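Local coordinates for protein OBody AM3L15 (Pyrobaculum aerophilum, PDB 4GN5) that is an engineered OB-fold binding protein (an OBody), built on a nucleic-acid-binding domain and probably selected to recognise another protein, at residues K58-L63 with F97-I101. Numbering follows the deposited sequence.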
loop_
_atom_site.group_PDB
_atom_site.type_symbol
_atom_site.label_atom_id
_atom_site.label_comp_id
_atom_site.label_asym_id
_atom_site.label_seq_id
_atom_site.Cartn_x
_atom_site.Cartn_y
_atom_site.Cartn_z
ATOM N N LYS A 58 9.339 -8.622 -4.928
ATOM C CA LYS A 58 9.842 -9.289 -3.728
ATOM C C LYS A 58 9.127 -10.586 -3.371
ATOM O O LYS A 58 9.748 -11.531 -2.989
ATOM C CB LYS A 58 9.708 -8.396 -2.510
ATOM C CG LYS A 58 10.727 -7.389 -2.364
ATOM C CD LYS A 58 10.602 -6.692 -1.062
ATOM C CE LYS A 58 11.133 -5.270 -1.153
ATOM N NZ LYS A 58 10.992 -4.535 0.128
ATOM N N THR A 59 7.812 -10.586 -3.456
ATOM C CA THR A 59 6.956 -11.691 -2.985
ATOM C C THR A 59 6.592 -12.636 -4.128
ATOM O O THR A 59 6.213 -12.172 -5.185
ATOM C CB THR A 59 5.651 -11.087 -2.363
ATOM O OG1 THR A 59 5.994 -10.274 -1.249
ATOM C CG2 THR A 59 4.667 -12.157 -1.936
ATOM N N PRO A 60 6.629 -13.969 -3.920
ATOM C CA PRO A 60 6.303 -14.790 -5.080
ATOM C C PRO A 60 4.893 -14.589 -5.614
ATOM O O PRO A 60 3.950 -14.358 -4.832
ATOM C CB PRO A 60 6.491 -16.225 -4.570
ATOM C CG PRO A 60 7.588 -16.105 -3.553
ATOM C CD PRO A 60 7.265 -14.751 -2.848
ATOM N N ASP A 61 4.769 -14.666 -6.942
ATOM C CA ASP A 61 3.509 -14.438 -7.640
ATOM C C ASP A 61 2.333 -15.241 -7.046
ATOM O O ASP A 61 1.239 -14.714 -6.877
ATOM C CB ASP A 61 3.686 -14.806 -9.123
ATOM C CG ASP A 61 2.456 -14.446 -10.002
ATOM O OD1 ASP A 61 1.758 -13.435 -9.747
ATOM O OD2 ASP A 61 2.202 -15.175 -10.988
ATOM N N HIS A 62 2.537 -16.521 -6.763
ATOM C CA HIS A 62 1.424 -17.347 -6.258
ATOM C C HIS A 62 0.737 -16.743 -4.988
ATOM O O HIS A 62 -0.484 -16.885 -4.803
ATOM C CB HIS A 62 1.841 -18.820 -6.079
ATOM C CG HIS A 62 2.748 -19.072 -4.910
ATOM N ND1 HIS A 62 4.121 -18.970 -4.996
ATOM C CD2 HIS A 62 2.477 -19.458 -3.637
ATOM C CE1 HIS A 62 4.655 -19.252 -3.817
ATOM N NE2 HIS A 62 3.680 -19.541 -2.973
ATOM N N LEU A 63 1.479 -16.086 -4.106
ATOM C CA LEU A 63 0.883 -15.498 -2.892
ATOM C C LEU A 63 -0.061 -14.327 -3.167
ATOM O O LEU A 63 -0.981 -14.077 -2.440
ATOM C CB LEU A 63 1.938 -15.118 -1.859
ATOM C CG LEU A 63 2.882 -16.221 -1.412
ATOM C CD1 LEU A 63 3.844 -15.750 -0.405
ATOM C CD2 LEU A 63 2.083 -17.350 -0.815
ATOM N N PHE A 97 7.356 -10.427 5.624
ATOM C CA PHE A 97 7.343 -10.843 4.236
ATOM C C PHE A 97 7.070 -12.346 4.100
ATOM O O PHE A 97 7.915 -13.184 4.469
ATOM C CB PHE A 97 8.634 -10.350 3.490
ATOM C CG PHE A 97 8.650 -8.873 3.266
ATOM C CD1 PHE A 97 8.105 -8.318 2.095
ATOM C CD2 PHE A 97 9.133 -8.005 4.233
ATOM C CE1 PHE A 97 8.078 -6.989 1.885
ATOM C CE2 PHE A 97 9.116 -6.632 4.030
ATOM C CZ PHE A 97 8.599 -6.102 2.850
ATOM N N PRO A 98 5.864 -12.702 3.585
ATOM C CA PRO A 98 5.430 -14.076 3.615
ATOM C C PRO A 98 6.091 -14.972 2.561
ATOM O O PRO A 98 6.396 -14.536 1.441
ATOM C CB PRO A 98 3.932 -13.975 3.322
ATOM C CG PRO A 98 3.828 -12.815 2.389
ATOM C CD PRO A 98 4.884 -11.830 2.903
ATOM N N SER A 99 6.244 -16.233 2.935
ATOM C CA SER A 99 6.519 -17.273 1.970
ATOM C C SER A 99 5.338 -18.243 1.832
ATOM O O SER A 99 5.186 -18.898 0.785
ATOM C CB SER A 99 7.770 -18.017 2.367
ATOM O OG SER A 99 7.530 -18.739 3.539
ATOM N N GLU A 100 4.511 -18.363 2.865
ATOM C CA GLU A 100 3.299 -19.191 2.744
ATOM C C GLU A 100 2.096 -18.474 3.338
ATOM O O GLU A 100 2.197 -17.875 4.408
ATOM C CB GLU A 100 3.450 -20.536 3.417
ATOM C CG GLU A 100 4.693 -21.295 3.054
ATOM C CD GLU A 100 4.958 -22.477 3.983
ATOM O OE1 GLU A 100 4.060 -22.882 4.761
ATOM O OE2 GLU A 100 6.085 -23.020 3.922
ATOM N N ILE A 101 0.980 -18.476 2.617
ATOM C CA ILE A 101 -0.270 -18.034 3.227
ATOM C C ILE A 101 -1.291 -19.145 3.102
ATOM O O ILE A 101 -1.658 -19.506 1.988
ATOM C CB ILE A 101 -0.811 -16.753 2.565
ATOM C CG1 ILE A 101 0.211 -15.609 2.680
ATOM C CG2 ILE A 101 -2.220 -16.408 3.148
ATOM C CD1 ILE A 101 -0.168 -14.284 1.890
HETATM O O HOH W 1 7.353 -11.963 0.438
HETATM O O HOH W 2 4.030 -20.717 -0.523
#
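Thr59 OG1 has two partners: a bridging water at 2.7 Å and the backbone N of Glu55, which donates to it. That water donates to Pro98 O, 2.9 Å from its oxygen, and so joins the loop before helix 61-67 to the corner between strands 95-98 and 100-103, where Ser99 and Glu100 form a classic beta bulge opposite Lys79. A second water lies in the plane of the His62 ring, 2.7 Å from NE2, and donates to Ser99 O. With CG anti to its carbonyl carbon (chi1 -56°), Leu63 turns both methyls onto the corner. Its CD1 comes within 3.4 Å of Pro98 O and also touches Pro98 CG, while CD2 lies 3.8 Å from Ile101 N and packs on Ile101 CG1. Replacing Leu63 with an alanine is likely to open a gap between helix and corner, because both methyls that touch Pro98 and Ile101 would go. Farther out, the extended Lys58 chain crosses Phe97, Lys58 CD 3.9 Å from Phe97 CE1, and carries NZ to a salt bridge with Glu55. With no direct hydrogen bond across, water meets the carbonyls of Pro98 and Ser99, and cohesion in this part of the OB domain rests on apolar packing and solvent bridges.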